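Alkaline serine protease (Pseudoalteromonas sp., PDB 1Y9Z) probably cleaves peptide bonds in proteins as a cold-adapted subtilisin-like serine endopeptidase, its alpha/beta catalytic domain carrying an inserted beta-barrel domain. Local coordinates at residues I219-G223 with Q224-S228; A402-L405 with S406-R410; T137-R140 with N141-T145; T208-V211 with G212-R215; P387-S390 with A391-R395. All blocks are in the same frame, centred on the assembly; numbering follows the deposited sequence.

Overall arrangement
Interactions 1 and 4 share strand 214-221: residues 208-215 make the turn leading into it, and residues 219-228 form the hairpin at its other end, their centres about 22 Å apart. Both are partly buried turns closed by backbone bonds, interaction 1 with a tyrosine beside two isoleucines, interaction 4 with a valine on a glycine and a water-bridged Thr-Glu pair. Interactions 2 and 3 lie at the surface, but interaction 2 is built of oxygens round calcium whereas interaction 3 is a run of helical backbone bonds. Interaction 5, also partly buried, begins helix 391-401, and the loop of interaction 2 follows that helix, their nearest atoms about 7 Å apart. A similar gap separates interactions 5 and 3.

Interaction 1. Residues I219-G223 with Q224-S228; sequences ITIGG and QSYFS
The backbone doubles back between Ile219 and Tyr226 as two antiparallel strands, with Ile221 and Gln224 as a hydrogen-bonded pair and Thr220 and Ser225 as a non-hydrogen-bonded pair. Ile221 N donates to Gln224 O and Gln224 N to Ile221 O, each at 3.0 Å. Further along, Tyr226 N gives a 2.9 Å bond to Ile219 O. Residues 221 to 224 make a type I' turn, so this is a tight beta hairpin, and its two corner positions, Gly222 and Gly223, both have positive phi, which glycine adopts readily. The hairpin ends strand 214-221 in the sheet of the inserted barrel, where Thr220 also exchanges backbone bonds with Thr353 of strand 351-360. The Tyr226 ring turns its CD2-CE2 edge toward Ile219 and Ile221. Its CD2 is 3.5 Å from Ile219 CG2, while its CE2 meets Ile221 CD1 at 3.9 Å, the latter methyl arriving at the ring edge, near its plane. With CG beside the backbone N (chi1 -75°), the tyrosine is laid back along the hairpin toward the turn. Leu344 of helix 338-345 covers both Tyr226 and Ile221. On the Thr220 face, the methyl CG2 of Thr220 comes within 3.3 Å of Gln224 O. Ser225 OG accepts from Phe227 N at 3.0 Å in an ST turn, and is also hydrogen-bonded to Asp218 OD1.

Interaction 2. Residues A402-L405 with S406-R410; sequences ADDL and SVAGR. With CA (calcium ion), chain D.
A calcium site on the loop between helices 391-401 and 421-430 brings Asp404 and Leu405 together with Val407 and Gly409. The metal is held by the carboxylate oxygen Asp404 OD1 at 2.3 Å and by three main-chain carbonyls. Of these, Leu405 O lies 2.2 Å from the calcium, and Val407 O and Gly409 O lie 2.3 Å from it. Asp411, a little further along the same loop, also binds the ion through OD1, so the protein ligands all come from residues 404-411, with a water besides. The other arm of the Asp404 carboxylate serves the loop itself: OD2 takes the N-H of Gly409 at 2.7 Å, on its syn side and only 15° out of the carboxylate plane. One carboxylate thus binds the ion and ties Asp404 to Gly409 across the calcium-binding turn. Its CG lies anti to the backbone N (chi1 -165°), which carries the group across to Gly409. The water, 2.4 Å from the calcium, accepts from Leu405 N at 3.1 Å. The Leu405 side chain turns the other way, to pack on Leu184 and Thr414, while those of Val407 and Ala408 point away from residues 402-405 on the exposed side.

Interaction 3. Residues T137-R140 with N141-T145; sequences TTER and NALNT
Asn141 N donates to Thr137 O at 2.9 Å, and the same i to i+4 pattern continues from Ala142 N to Thr138 O, from Leu143 N to Glu139 O and from Asn144 N to Arg140 O. The bond of Leu143 is the straightest of these four, at 169° on the hydrogen. One turn on, Asn141 O is gripped twice by Thr145, whose N and OG1 each donate to it at 3.0 Å from opposite faces of the carbonyl plane. The hydroxyl of Thr145 is thereby folded back onto the helix backbone. Side chains one turn apart line up along the helix. Thr137 and Asn141 run side by side and point the same way, with the methyl CG2 of Thr137 3.6 Å from Asn141 OD1. CG2 stands anti to the threonine's backbone N (chi1 -53° for OG1), which directs the methyl rather than the hydroxyl at the amide. Glu139 and Leu143 form the parallel pair on the inner side, the methylene CG of Glu139 touching Leu143 CD1 at 4.1 Å. That methyl also sits over Glu139 O, 3.3 Å away. The glutamate's polar end belongs to another partner, Tyr171 OH, hydrogen-bonded to its OE2. Helix 110-119 packs against the inner side, where Val111 touches Glu139 and Ala142, and Ile114 meets Leu143. Helix 137-148 is the connecting helix of a beta-alpha-beta unit, between parallel strands 125-128 and 152-156 of the subtilisin-like alpha/beta domain.

Interaction 4. Residues T208-V211 with G212-R215; sequences TVTV and GEGR
Val209 lays its methyl CG2 over Gly214, 3.5 Å from the glycine CA. With CG1 beside the backbone N (chi1 -65°), CG2 sits between that N and the carbonyl carbon, pressed against the returning chain, and is also 3.5 Å from Gly214 N. Between them the chain reverses through a type II turn from Thr210 to Glu213, closed by Glu213 N donating to Thr210 O at 3.0 Å. Gly212 holds the third position with positive phi (84°), as is usual for glycine in a type II turn. The side chains of the two end residues, Thr210 and Glu213, lie alongside each other and point the same way. The glutamate's OE2 comes 3.6 Å from Thr210 CB, and one water joins the two polar ends. Thr210 OG1 donates to it at 2.7 Å, and it donates in turn to Glu213 OE2 at 2.8 Å. The second carboxylate oxygen, OE1, accepts from Asn62 N, so both arms of the group are occupied. Asp361 binds Gly212 N and Asp34 binds Val211 N, fastening the crest of the turn to neighbouring loops. Glu213 and Gly214 both face Gln360 of strand 351-360, a classic beta bulge just where strand 214-221 begins, leading the chain from strand 205-208, which pairs antiparallel with 362-365, toward the inserted barrel.

Interaction 5. Residues P387-S390 with A391-R395; sequences PECS and ASQVR
Ser390 and Val394 make the close part of this contact: Val394 N donates to Ser390 O at 2.9 Å, and the valine methyl CG2 lies 3.4 Å from that same oxygen. Cys389 CB adds a looser apolar touch to this methyl, at 4.5 Å. Ser390 occupies the N-cap position of helix 391-401, and the bond to Val394 closes the first turn. On the more open side the polar tips gather. Ser390 OG and Ser392 OG share a 3.0 Å hydrogen bond in which either may be the donor. Each hydroxyl lies between its own backbone N and carbonyl carbon (chi1 71° for Ser390 and 63° for Ser392), a placement that brings the two oxygens together at the head of the helix. Gln393 extends back over this end, its CG 3.3 Å from Ser390 OG, so its aliphatic part covers the Ser390 hydroxyl while its chain also reaches Cys432. Ser390, Ser392 and Gln393 are all partly exposed, whereas Cys389, Ala391 and Val394 are buried. Cys389 is joined to Cys432 by a disulfide, which ties the loop ahead of the helix to the segment following helix 421-430. Trp383 of helix 368-385 covers Ala391 and Val394 and donates through its NE1 to Cys389 O. Leu152 packs on Ala391 as well, and Tyr147 touches Ser392, so the start of helix 391-401 is set among helices 368-385 and 137-148 and strand 152-156 of the main sheet of the alpha/beta domain.

Interaction 1. Residues I219-G223 with Q224-S228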
loop_
_atom_site.group_PDB
_atom_site.type_symbol
_atom_site.label_atom_id
_atom_site.label_comp_id
_atom_site.label_asym_id
_atom_site.label_seq_id
_atom_site.Cartn_x
_atom_site.Cartn_y
_atom_site.Cartn_z
ATOM N N ILE A 219 0.470 -17.165 10.896
ATOM C CA ILE A 219 1.453 -18.054 11.507
ATOM C C ILE A 219 1.005 -18.154 12.953
ATOM O O ILE A 219 0.873 -17.137 13.631
ATOM C CB ILE A 219 2.878 -17.464 11.496
ATOM C CG1 ILE A 219 3.372 -17.296 10.061
ATOM C CG2 ILE A 219 3.819 -18.385 12.274
ATOM C CD1 ILE A 219 4.712 -16.580 9.964
ATOM N N THR A 220 0.763 -19.373 13.420
ATOM C CA THR A 220 0.315 -19.574 14.788
ATOM C C THR A 220 1.222 -20.524 15.556
ATOM O O THR A 220 1.596 -21.585 15.057
ATOM C CB THR A 220 -1.123 -20.132 14.825
ATOM O OG1 THR A 220 -2.004 -19.227 14.147
ATOM C CG2 THR A 220 -1.592 -20.302 16.263
ATOM N N ILE A 221 1.578 -20.119 16.770
ATOM C CA ILE A 221 2.418 -20.920 17.652
ATOM C C ILE A 221 1.915 -20.714 19.077
ATOM O O ILE A 221 1.704 -19.581 19.509
ATOM C CB ILE A 221 3.906 -20.494 17.580
ATOM C CG1 ILE A 221 4.451 -20.710 16.166
ATOM C CG2 ILE A 221 4.725 -21.306 18.579
ATOM C CD1 ILE A 221 5.919 -20.343 16.002
ATOM N N GLY A 222 1.710 -21.812 19.798
ATOM C CA GLY A 222 1.229 -21.712 21.165
ATOM C C GLY A 222 -0.120 -21.028 21.271
ATOM O O GLY A 222 -0.402 -20.343 22.255
ATOM N N GLY A 223 -0.956 -21.205 20.253
ATOM C CA GLY A 223 -2.275 -20.599 20.264
ATOM C C GLY A 223 -2.294 -19.105 19.990
ATOM O O GLY A 223 -3.354 -18.480 20.036
ATOM N N GLN A 224 -1.129 -18.526 19.711
ATOM C CA GLN A 224 -1.041 -17.096 19.428
ATOM C C GLN A 224 -0.698 -16.849 17.960
ATOM O O GLN A 224 0.015 -17.636 17.339
ATOM C CB GLN A 224 0.004 -16.440 20.334
ATOM C CG GLN A 224 -0.356 -16.477 21.815
ATOM C CD GLN A 224 -1.600 -15.667 22.146
ATOM O OE1 GLN A 224 -2.076 -15.678 23.282
ATOM N NE2 GLN A 224 -2.128 -14.955 21.157
ATOM N N SER A 225 -1.208 -15.746 17.419
ATOM C CA SER A 225 -0.993 -15.400 16.018
ATOM C C SER A 225 0.002 -14.270 15.759
ATOM O O SER A 225 0.106 -13.323 16.538
ATOM C CB SER A 225 -2.336 -15.042 15.377
ATOM O OG SER A 225 -2.158 -14.459 14.099
ATOM N N TYR A 226 0.722 -14.382 14.646
ATOM C CA TYR A 226 1.707 -13.384 14.235
ATOM C C TYR A 226 1.116 -12.456 13.174
ATOM O O TYR A 226 1.831 -11.657 12.569
ATOM C CB TYR A 226 2.943 -14.070 13.648
ATOM C CG TYR A 226 3.858 -14.711 14.666
ATOM C CD1 TYR A 226 4.764 -13.944 15.398
ATOM C CD2 TYR A 226 3.833 -16.087 14.885
ATOM C CE1 TYR A 226 5.627 -14.533 16.321
ATOM C CE2 TYR A 226 4.690 -16.687 15.808
ATOM C CZ TYR A 226 5.585 -15.904 16.519
ATOM O OH TYR A 226 6.443 -16.493 17.421
ATOM N N PHE A 227 -0.190 -12.566 12.955
ATOM C CA PHE A 227 -0.868 -11.754 11.951
ATOM C C PHE A 227 -0.540 -10.267 12.027
ATOM O O PHE A 227 -0.230 -9.646 11.010
ATOM C CB PHE A 227 -2.384 -11.927 12.063
ATOM C CG PHE A 227 -3.150 -11.277 10.945
ATOM C CD1 PHE A 227 -3.439 -11.982 9.782
ATOM C CD2 PHE A 227 -3.563 -9.951 11.044
ATOM C CE1 PHE A 227 -4.132 -11.377 8.736
ATOM C CE2 PHE A 227 -4.255 -9.336 10.002
ATOM C CZ PHE A 227 -4.540 -10.052 8.846
ATOM N N SER A 228 -0.615 -9.699 13.227
ATOM C CA SER A 228 -0.350 -8.273 13.414
ATOM C C SER A 228 1.104 -7.878 13.155
ATOM O O SER A 228 1.412 -6.695 13.010
ATOM C CB SER A 228 -0.759 -7.835 14.825
ATOM O OG SER A 228 0.052 -8.444 15.811
#

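Interaction 2. Residues A402-L405 with S406-R410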
loop_
_atom_site.group_PDB
_atom_site.type_symbol
_atom_site.label_atom_id
_atom_site.label_comp_id
_atom_site.label_asym_id
_atom_site.label_seq_id
_atom_site.Cartn_x
_atom_site.Cartn_y
_atom_site.Cartn_z
ATOM N N ALA A 402 8.557 16.488 6.634
ATOM C CA ALA A 402 8.779 15.092 6.278
ATOM C C ALA A 402 10.120 14.634 6.846
ATOM O O ALA A 402 11.054 15.429 6.964
ATOM C CB ALA A 402 8.768 14.932 4.763
ATOM N N ASP A 403 10.210 13.357 7.209
ATOM C CA ASP A 403 11.451 12.816 7.756
ATOM C C ASP A 403 12.396 12.435 6.621
ATOM O O ASP A 403 12.126 11.510 5.858
ATOM C CB ASP A 403 11.165 11.592 8.632
ATOM C CG ASP A 403 10.233 11.905 9.789
ATOM O OD1 ASP A 403 10.433 12.944 10.452
ATOM O OD2 ASP A 403 9.307 11.106 10.042
ATOM N N ASP A 404 13.507 13.158 6.523
ATOM C CA ASP A 404 14.504 12.930 5.483
ATOM C C ASP A 404 14.942 11.468 5.431
ATOM O O ASP A 404 15.314 10.887 6.449
ATOM C CB ASP A 404 15.714 13.835 5.736
ATOM C CG ASP A 404 16.640 13.932 4.540
ATOM O OD1 ASP A 404 16.351 13.315 3.496
ATOM O OD2 ASP A 404 17.667 14.637 4.646
ATOM N N LEU A 405 14.890 10.882 4.238
ATOM C CA LEU A 405 15.285 9.491 4.033
ATOM C C LEU A 405 16.447 9.428 3.048
ATOM O O LEU A 405 16.762 10.414 2.389
ATOM C CB LEU A 405 14.116 8.678 3.465
ATOM C CG LEU A 405 12.791 8.628 4.228
ATOM C CD1 LEU A 405 11.815 7.722 3.479
ATOM C CD2 LEU A 405 13.021 8.109 5.637
ATOM N N SER A 406 17.078 8.262 2.950
ATOM C CA SER A 406 18.191 8.070 2.025
ATOM C C SER A 406 19.261 9.145 2.210
ATOM O O SER A 406 19.540 9.565 3.333
ATOM C CB SER A 406 17.665 8.091 0.584
ATOM O OG SER A 406 18.673 7.741 -0.347
ATOM N N VAL A 407 19.861 9.583 1.108
ATOM C CA VAL A 407 20.893 10.609 1.167
ATOM C C VAL A 407 20.307 11.890 1.753
ATOM O O VAL A 407 19.124 12.184 1.572
ATOM C CB VAL A 407 21.472 10.901 -0.239
ATOM C CG1 VAL A 407 20.380 11.431 -1.154
ATOM C CG2 VAL A 407 22.618 11.897 -0.138
ATOM N N ALA A 408 21.137 12.647 2.463
ATOM C CA ALA A 408 20.701 13.893 3.081
ATOM C C ALA A 408 20.088 14.842 2.058
ATOM O O ALA A 408 20.605 14.994 0.949
ATOM C CB ALA A 408 21.879 14.569 3.777
ATOM N N GLY A 409 18.987 15.479 2.443
ATOM C CA GLY A 409 18.319 16.414 1.558
ATOM C C GLY A 409 17.357 15.749 0.596
ATOM O O GLY A 409 17.228 14.527 0.569
ATOM N N ARG A 410 16.680 16.560 -0.207
ATOM C CA ARG A 410 15.730 16.031 -1.170
ATOM C C ARG A 410 16.445 15.176 -2.210
ATOM O O ARG A 410 17.517 15.538 -2.690
ATOM C CB ARG A 410 14.998 17.177 -1.874
ATOM C CG ARG A 410 13.927 16.710 -2.847
ATOM C CD ARG A 410 13.233 17.878 -3.533
ATOM N NE ARG A 410 12.128 17.411 -4.366
ATOM C CZ ARG A 410 11.190 18.196 -4.887
ATOM N NH1 ARG A 410 10.226 17.670 -5.632
ATOM N NH2 ARG A 410 11.208 19.504 -4.664
HETATM CA CA CA D . 16.861 12.433 1.398
HETATM O O HOH W 1 14.465 12.163 1.395
#

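Interaction 3. Residues T137-R140 with N141-T145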
loop_
_atom_site.group_PDB
_atom_site.type_symbol
_atom_site.label_atom_id
_atom_site.label_comp_id
_atom_site.label_asym_id
_atom_site.label_seq_id
_atom_site.Cartn_x
_atom_site.Cartn_y
_atom_site.Cartn_z
ATOM N N THR A 137 -0.456 20.669 -22.315
ATOM C CA THR A 137 -0.549 22.014 -21.766
ATOM C C THR A 137 -1.934 22.276 -21.181
ATOM O O THR A 137 -2.061 22.883 -20.118
ATOM C CB THR A 137 -0.255 23.073 -22.843
ATOM O OG1 THR A 137 1.003 22.780 -23.465
ATOM C CG2 THR A 137 -0.192 24.458 -22.220
ATOM N N THR A 138 -2.971 21.818 -21.873
ATOM C CA THR A 138 -4.333 22.027 -21.396
ATOM C C THR A 138 -4.521 21.386 -20.023
ATOM O O THR A 138 -5.138 21.970 -19.135
ATOM C CB THR A 138 -5.366 21.435 -22.371
ATOM O OG1 THR A 138 -5.210 22.043 -23.660
ATOM C CG2 THR A 138 -6.776 21.697 -21.873
ATOM N N GLU A 139 -3.980 20.186 -19.851
ATOM C CA GLU A 139 -4.098 19.490 -18.579
ATOM C C GLU A 139 -3.250 20.180 -17.511
ATOM O O GLU A 139 -3.706 20.381 -16.384
ATOM C CB GLU A 139 -3.682 18.029 -18.750
ATOM C CG GLU A 139 -3.881 17.165 -17.523
ATOM C CD GLU A 139 -3.697 15.698 -17.838
ATOM O OE1 GLU A 139 -4.706 14.961 -17.881
ATOM O OE2 GLU A 139 -2.541 15.282 -18.060
ATOM N N ARG A 140 -2.019 20.546 -17.859
ATOM C CA ARG A 140 -1.141 21.229 -16.910
ATOM C C ARG A 140 -1.831 22.493 -16.394
ATOM O O ARG A 140 -1.837 22.765 -15.194
ATOM C CB ARG A 140 0.186 21.612 -17.579
ATOM C CG ARG A 140 1.217 22.201 -16.615
ATOM C CD ARG A 140 2.417 22.802 -17.342
ATOM N NE ARG A 140 3.193 21.816 -18.095
ATOM C CZ ARG A 140 3.948 20.866 -17.549
ATOM N NH1 ARG A 140 4.040 20.758 -16.231
ATOM N NH2 ARG A 140 4.617 20.022 -18.322
ATOM N N ASN A 141 -2.421 23.255 -17.309
ATOM C CA ASN A 141 -3.107 24.495 -16.960
ATOM C C ASN A 141 -4.354 24.265 -16.106
ATOM O O ASN A 141 -4.581 24.979 -15.126
ATOM C CB ASN A 141 -3.495 25.255 -18.235
ATOM C CG ASN A 141 -2.303 25.892 -18.927
ATOM O OD1 ASN A 141 -2.405 26.343 -20.069
ATOM N ND2 ASN A 141 -1.171 25.945 -18.237
ATOM N N ALA A 142 -5.158 23.275 -16.478
ATOM C CA ALA A 142 -6.380 22.978 -15.736
ATOM C C ALA A 142 -6.081 22.599 -14.292
ATOM O O ALA A 142 -6.756 23.063 -13.371
ATOM C CB ALA A 142 -7.149 21.857 -16.420
ATOM N N LEU A 143 -5.071 21.759 -14.090
ATOM C CA LEU A 143 -4.716 21.340 -12.740
ATOM C C LEU A 143 -4.084 22.474 -11.941
ATOM O O LEU A 143 -4.320 22.597 -10.740
ATOM C CB LEU A 143 -3.786 20.119 -12.778
ATOM C CG LEU A 143 -4.519 18.768 -12.855
ATOM C CD1 LEU A 143 -5.440 18.724 -14.069
ATOM C CD2 LEU A 143 -3.505 17.634 -12.911
ATOM N N ASN A 144 -3.295 23.315 -12.602
ATOM C CA ASN A 144 -2.667 24.436 -11.914
ATOM C C ASN A 144 -3.762 25.385 -11.424
ATOM O O ASN A 144 -3.653 25.972 -10.347
ATOM C CB ASN A 144 -1.727 25.192 -12.857
ATOM C CG ASN A 144 -0.798 26.140 -12.116
ATOM O OD1 ASN A 144 -0.284 27.097 -12.694
ATOM N ND2 ASN A 144 -0.567 25.867 -10.836
ATOM N N THR A 145 -4.817 25.532 -12.220
ATOM C CA THR A 145 -5.928 26.403 -11.855
ATOM C C THR A 145 -6.605 25.876 -10.593
ATOM O O THR A 145 -6.878 26.637 -9.666
ATOM C CB THR A 145 -6.957 26.493 -13.003
ATOM O OG1 THR A 145 -6.350 27.134 -14.133
ATOM C CG2 THR A 145 -8.179 27.296 -12.569
#

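Interaction 4. Residues T208-V211 with G212-R215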
loop_
_atom_site.group_PDB
_atom_site.type_symbol
_atom_site.label_atom_id
_atom_site.label_comp_id
_atom_site.label_asym_id
_atom_site.label_seq_id
_atom_site.Cartn_x
_atom_site.Cartn_y
_atom_site.Cartn_z
ATOM N N THR A 208 -8.405 -2.933 2.665
ATOM C CA THR A 208 -9.672 -3.487 2.216
ATOM C C THR A 208 -9.673 -3.727 0.708
ATOM O O THR A 208 -9.059 -2.977 -0.052
ATOM C CB THR A 208 -10.814 -2.503 2.510
ATOM O OG1 THR A 208 -10.446 -1.207 2.018
ATOM C CG2 THR A 208 -11.079 -2.404 4.004
ATOM N N VAL A 209 -10.344 -4.789 0.280
ATOM C CA VAL A 209 -10.502 -5.066 -1.144
ATOM C C VAL A 209 -11.941 -5.523 -1.330
ATOM O O VAL A 209 -12.620 -5.857 -0.357
ATOM C CB VAL A 209 -9.545 -6.168 -1.669
ATOM C CG1 VAL A 209 -8.098 -5.697 -1.566
ATOM C CG2 VAL A 209 -9.764 -7.467 -0.917
ATOM N N THR A 210 -12.415 -5.514 -2.570
ATOM C CA THR A 210 -13.775 -5.947 -2.865
ATOM C C THR A 210 -14.021 -7.276 -2.158
ATOM O O THR A 210 -13.200 -8.193 -2.236
ATOM C CB THR A 210 -13.961 -6.109 -4.376
ATOM O OG1 THR A 210 -13.658 -4.862 -5.014
ATOM C CG2 THR A 210 -15.394 -6.513 -4.706
ATOM N N VAL A 211 -15.152 -7.369 -1.466
ATOM C CA VAL A 211 -15.496 -8.564 -0.705
ATOM C C VAL A 211 -15.250 -9.873 -1.446
ATOM O O VAL A 211 -15.728 -10.075 -2.564
ATOM C CB VAL A 211 -16.969 -8.507 -0.237
ATOM C CG1 VAL A 211 -17.364 -9.820 0.434
ATOM C CG2 VAL A 211 -17.152 -7.350 0.742
ATOM N N GLY A 212 -14.482 -10.750 -0.802
ATOM C CA GLY A 212 -14.177 -12.053 -1.362
ATOM C C GLY A 212 -13.020 -12.150 -2.340
ATOM O O GLY A 212 -12.640 -13.255 -2.723
ATOM N N GLU A 213 -12.444 -11.020 -2.739
ATOM C CA GLU A 213 -11.348 -11.049 -3.704
ATOM C C GLU A 213 -9.958 -10.985 -3.085
ATOM O O GLU A 213 -8.955 -11.048 -3.797
ATOM C CB GLU A 213 -11.512 -9.904 -4.710
ATOM C CG GLU A 213 -12.790 -10.006 -5.529
ATOM C CD GLU A 213 -12.858 -9.002 -6.665
ATOM O OE1 GLU A 213 -13.733 -9.173 -7.538
ATOM O OE2 GLU A 213 -12.052 -8.044 -6.685
ATOM N N GLY A 214 -9.902 -10.882 -1.763
ATOM C CA GLY A 214 -8.625 -10.785 -1.085
ATOM C C GLY A 214 -7.965 -12.091 -0.708
ATOM O O GLY A 214 -8.443 -13.181 -1.032
ATOM N N ARG A 215 -6.851 -11.966 0.000
ATOM C CA ARG A 215 -6.086 -13.121 0.424
ATOM C C ARG A 215 -5.284 -12.726 1.655
ATOM O O ARG A 215 -4.786 -11.602 1.743
ATOM C CB ARG A 215 -5.145 -13.540 -0.701
ATOM C CG ARG A 215 -4.534 -14.896 -0.517
ATOM C CD ARG A 215 -3.531 -15.168 -1.610
ATOM N NE ARG A 215 -2.938 -16.481 -1.429
ATOM C CZ ARG A 215 -1.714 -16.805 -1.823
ATOM N NH1 ARG A 215 -1.259 -18.031 -1.609
ATOM N NH2 ARG A 215 -0.950 -15.900 -2.422
HETATM O O HOH W 2 -13.438 -5.784 -7.576
#

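Interaction 5. Residues P387-S390 with A391-R395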
loop_
_atom_site.group_PDB
_atom_site.type_symbol
_atom_site.label_atom_id
_atom_site.label_comp_id
_atom_site.label_asym_id
_atom_site.label_seq_id
_atom_site.Cartn_x
_atom_site.Cartn_y
_atom_site.Cartn_z
ATOM N N PRO A 387 -8.222 24.324 8.718
ATOM C CA PRO A 387 -8.912 24.519 7.442
ATOM C C PRO A 387 -8.775 25.919 6.855
ATOM O O PRO A 387 -9.135 26.150 5.699
ATOM C CB PRO A 387 -10.357 24.168 7.782
ATOM C CG PRO A 387 -10.471 24.601 9.210
ATOM C CD PRO A 387 -9.189 24.073 9.801
ATOM N N GLU A 388 -8.251 26.852 7.644
ATOM C CA GLU A 388 -8.083 28.220 7.169
ATOM C C GLU A 388 -6.869 28.349 6.253
ATOM O O GLU A 388 -6.777 29.290 5.466
ATOM C CB GLU A 388 -7.954 29.196 8.348
ATOM C CG GLU A 388 -6.646 29.112 9.131
ATOM C CD GLU A 388 -6.611 27.968 10.128
ATOM O OE1 GLU A 388 -5.569 27.803 10.799
ATOM O OE2 GLU A 388 -7.619 27.239 10.246
ATOM N N CYS A 389 -5.942 27.400 6.350
ATOM C CA CYS A 389 -4.745 27.429 5.518
ATOM C C CYS A 389 -5.068 26.945 4.103
ATOM O O CYS A 389 -6.021 26.192 3.900
ATOM C CB CYS A 389 -3.650 26.555 6.133
ATOM S SG CYS A 389 -3.173 26.990 7.843
ATOM N N SER A 390 -4.278 27.381 3.127
ATOM C CA SER A 390 -4.505 26.998 1.736
ATOM C C SER A 390 -3.835 25.677 1.381
ATOM O O SER A 390 -3.003 25.168 2.130
ATOM C CB SER A 390 -3.979 28.081 0.794
ATOM O OG SER A 390 -2.562 28.101 0.794
ATOM N N ALA A 391 -4.196 25.136 0.221
ATOM C CA ALA A 391 -3.626 23.880 -0.246
ATOM C C ALA A 391 -2.110 23.992 -0.369
ATOM O O ALA A 391 -1.376 23.099 0.054
ATOM C CB ALA A 391 -4.233 23.502 -1.593
ATOM N N SER A 392 -1.643 25.097 -0.944
ATOM C CA SER A 392 -0.210 25.306 -1.121
ATOM C C SER A 392 0.495 25.366 0.227
ATOM O O SER A 392 1.609 24.867 0.374
ATOM C CB SER A 392 0.052 26.595 -1.907
ATOM O OG SER A 392 -0.417 27.732 -1.206
ATOM N N GLN A 393 -0.161 25.968 1.214
ATOM C CA GLN A 393 0.419 26.073 2.547
ATOM C C GLN A 393 0.506 24.707 3.229
ATOM O O GLN A 393 1.489 24.405 3.909
ATOM C CB GLN A 393 -0.392 27.061 3.391
ATOM C CG GLN A 393 -0.109 28.513 3.021
ATOM C CD GLN A 393 -1.040 29.508 3.689
ATOM O OE1 GLN A 393 -0.746 30.704 3.749
ATOM N NE2 GLN A 393 -2.173 29.026 4.182
ATOM N N VAL A 394 -0.514 23.876 3.039
ATOM C CA VAL A 394 -0.509 22.540 3.626
ATOM C C VAL A 394 0.582 21.707 2.948
ATOM O O VAL A 394 1.315 20.967 3.607
ATOM C CB VAL A 394 -1.878 21.845 3.443
ATOM C CG1 VAL A 394 -1.796 20.391 3.889
ATOM C CG2 VAL A 394 -2.939 22.578 4.257
ATOM N N ARG A 395 0.684 21.838 1.626
ATOM C CA ARG A 395 1.688 21.115 0.852
ATOM C C ARG A 395 3.078 21.447 1.394
ATOM O O ARG A 395 3.900 20.560 1.618
ATOM C CB ARG A 395 1.578 21.511 -0.625
ATOM C CG ARG A 395 2.524 20.781 -1.564
ATOM C CD ARG A 395 2.224 21.163 -3.002
ATOM N NE ARG A 395 3.168 20.577 -3.946
ATOM C CZ ARG A 395 3.152 20.813 -5.253
ATOM N NH1 ARG A 395 4.049 20.240 -6.043
ATOM N NH2 ARG A 395 2.233 21.619 -5.771
#